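Local coordinates for protein cysteine synthase 3 (Entamoeba histolytica, PDB 6KR5) that catalyses the pyridoxal-phosphate-dependent last step of cysteine synthesis, replacing the acetoxy group of O-acetylserine with sulfide, at residues I275-S281 with L306-E311. Sequence-based numbering, arbitrary orientation. Where two conformers were deposited one is given.
Sequences IMCGMSS and LPDCGE. With PLP (pyridoxal-5'-phosphate), chain D.
On the pyridine-nitrogen side of the pyridoxal-phosphate site in this fold type II enzyme, the start of helix 279-292 meets the loop that leaves strand 301-306. S280 OG touches P307 CG at 3.4 Å. With OG set between the backbone N and the carbonyl carbon (chi1 66°), S280 donates to PLP N1 at 2.6 Å; P307 CB sits over the ring face, 3.2 Å from N1. Beyond the S280 hydroxyl, one water ties the segments together: it donates to S280 OG and to D308 OD1 (2.6 Å) and also hydrogen-bonds S281 OG. The other carboxylate oxygen of D308, OD2, is held by Y313 and N88.

Further along, C277 and C309 form a single beta bridge. G310 N gives a nearly straight bond to M276 O (2.9 Å, 173°), and G278 N, at the N-cap, donates to D308 O. L306 CD1 packs 4.0 Å from C277 CB, while the extended M276 chain runs alongside G310 to bring CE near E311 N. Because the serine hydroxyl is the donor in the bond to N1, the nitrogen must accept, so it is probably unprotonated, as in related cysteine synthases, which should make the ring a weaker electron sink than a pyridinium.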
loop_
_atom_site.group_PDB
_atom_site.type_symbol
_atom_site.label_atom_id
_atom_site.label_comp_id
_atom_site.label_asym_id
_atom_site.label_seq_id
_atom_site.Cartn_x
_atom_site.Cartn_y
_atom_site.Cartn_z
ATOM N N ILE B 275 -0.733 1.580 12.664
ATOM C CA ILE B 275 -1.231 0.813 11.529
ATOM C C ILE B 275 -2.418 1.574 10.960
ATOM O O ILE B 275 -3.423 1.764 11.649
ATOM C CB ILE B 275 -1.635 -0.606 11.952
ATOM C CG1 ILE B 275 -0.413 -1.392 12.422
ATOM C CG2 ILE B 275 -2.345 -1.309 10.821
ATOM C CD1 ILE B 275 -0.773 -2.644 13.188
ATOM N N MET B 276 -2.302 2.029 9.710
ATOM C CA MET B 276 -3.347 2.851 9.096
ATOM C C MET B 276 -4.280 1.942 8.317
ATOM O O MET B 276 -4.116 1.732 7.119
ATOM C CB MET B 276 -2.756 3.932 8.202
ATOM C CG MET B 276 -3.809 4.934 7.755
ATOM S SD MET B 276 -3.062 6.270 6.794
ATOM C CE MET B 276 -4.427 7.396 6.572
ATOM N N CYS B 277 -5.274 1.407 9.012
ATOM C CA CYS B 277 -6.210 0.448 8.442
ATOM C C CYS B 277 -7.527 1.126 8.070
ATOM O O CYS B 277 -7.854 2.210 8.551
ATOM C CB CYS B 277 -6.474 -0.666 9.454
ATOM S SG CYS B 277 -7.242 -0.109 11.032
ATOM N N GLY B 278 -8.297 0.462 7.217
ATOM C CA GLY B 278 -9.538 1.018 6.707
ATOM C C GLY B 278 -10.707 0.929 7.684
ATOM O O GLY B 278 -10.571 0.533 8.844
ATOM N N MET B 279 -11.888 1.323 7.190
ATOM C CA MET B 279 -13.064 1.402 8.061
ATOM C C MET B 279 -13.502 0.022 8.544
ATOM O O MET B 279 -13.818 -0.164 9.731
ATOM C CB MET B 279 -14.221 2.087 7.332
ATOM C CG MET B 279 -13.939 3.526 6.972
ATOM S SD MET B 279 -15.401 4.151 6.122
ATOM C CE MET B 279 -15.063 5.917 6.173
ATOM N N SER B 280 -13.586 -0.956 7.621
ATOM C CA SER B 280 -13.995 -2.301 8.024
ATOM C C SER B 280 -12.969 -2.937 8.951
ATOM O O SER B 280 -13.320 -3.783 9.786
ATOM C CB SER B 280 -14.227 -3.174 6.782
ATOM O OG SER B 280 -13.007 -3.383 6.079
ATOM N N SER B 281 -11.702 -2.524 8.826
ATOM C CA SER B 281 -10.661 -2.984 9.737
ATOM C C SER B 281 -10.908 -2.476 11.152
ATOM O O SER B 281 -10.681 -3.201 12.129
ATOM C CB SER B 281 -9.302 -2.505 9.237
ATOM O OG SER B 281 -8.942 -3.128 8.018
ATOM N N LEU B 306 -7.627 -7.478 8.434
ATOM C CA LEU B 306 -7.747 -6.049 8.135
ATOM C C LEU B 306 -7.807 -5.894 6.619
ATOM O O LEU B 306 -6.766 -5.982 5.952
ATOM C CB LEU B 306 -6.572 -5.254 8.718
ATOM C CG LEU B 306 -6.279 -5.449 10.216
ATOM C CD1 LEU B 306 -5.414 -4.292 10.723
ATOM C CD2 LEU B 306 -7.534 -5.547 11.019
ATOM N N PRO B 307 -8.990 -5.684 6.026
ATOM C CA PRO B 307 -9.108 -5.825 4.557
ATOM C C PRO B 307 -8.383 -4.785 3.707
ATOM O O PRO B 307 -8.057 -5.104 2.549
ATOM C CB PRO B 307 -10.627 -5.752 4.328
ATOM C CG PRO B 307 -11.220 -6.293 5.604
ATOM C CD PRO B 307 -10.312 -5.731 6.684
ATOM N N ASP B 308 -8.165 -3.556 4.180
ATOM C CA ASP B 308 -7.490 -2.560 3.338
ATOM C C ASP B 308 -6.947 -1.432 4.214
ATOM O O ASP B 308 -7.001 -1.496 5.449
ATOM C CB ASP B 308 -8.398 -2.044 2.202
ATOM C CG ASP B 308 -9.527 -1.118 2.667
ATOM O OD1 ASP B 308 -9.706 -0.890 3.887
ATOM O OD2 ASP B 308 -10.266 -0.620 1.774
ATOM N N CYS B 309 -6.443 -0.389 3.562
ATOM C CA CYS B 309 -5.682 0.677 4.199
ATOM C C CYS B 309 -6.514 1.948 4.342
ATOM O O CYS B 309 -7.382 2.240 3.517
ATOM C CB CYS B 309 -4.428 0.976 3.380
ATOM S SG CYS B 309 -3.402 2.286 4.064
ATOM N N GLY B 310 -6.217 2.725 5.392
ATOM C CA GLY B 310 -6.931 3.965 5.614
ATOM C C GLY B 310 -6.673 5.024 4.565
ATOM O O GLY B 310 -7.505 5.922 4.400
ATOM N N GLU B 311 -5.550 4.930 3.841
ATOM C CA GLU B 311 -5.255 5.916 2.806
ATOM C C GLU B 311 -6.340 5.946 1.738
ATOM O O GLU B 311 -6.572 6.986 1.112
ATOM C CB GLU B 311 -3.890 5.625 2.176
ATOM C CG GLU B 311 -3.467 6.671 1.146
ATOM C CD GLU B 311 -2.054 6.480 0.628
ATOM O OE1 GLU B 311 -1.419 5.456 0.957
ATOM O OE2 GLU B 311 -1.584 7.371 -0.111
HETATM N N1 PLP D . -13.608 -4.571 3.840
HETATM C C2 PLP D . -13.174 -4.167 2.607
HETATM C C2A PLP D . -12.506 -2.833 2.489
HETATM C C3 PLP D . -13.354 -4.990 1.509
HETATM O O3 PLP D . -12.917 -4.564 0.286
HETATM C C4 PLP D . -13.970 -6.225 1.661
HETATM C C4A PLP D . -14.268 -7.082 0.483
HETATM O O4A PLP D . -13.976 -6.696 -0.655
HETATM C C5 PLP D . -14.403 -6.627 2.923
HETATM C C6 PLP D . -14.220 -5.788 3.999
HETATM C C5A PLP D . -15.123 -7.936 3.156
HETATM O O4P PLP D . -14.429 -9.074 2.726
HETATM P P PLP D . -15.313 -10.269 2.129
HETATM O O1P PLP D . -16.422 -10.567 3.121
HETATM O O2P PLP D . -15.892 -9.791 0.828
HETATM O O3P PLP D . -14.397 -11.425 1.951
HETATM O O HOH W 1 -10.560 -2.049 6.069
#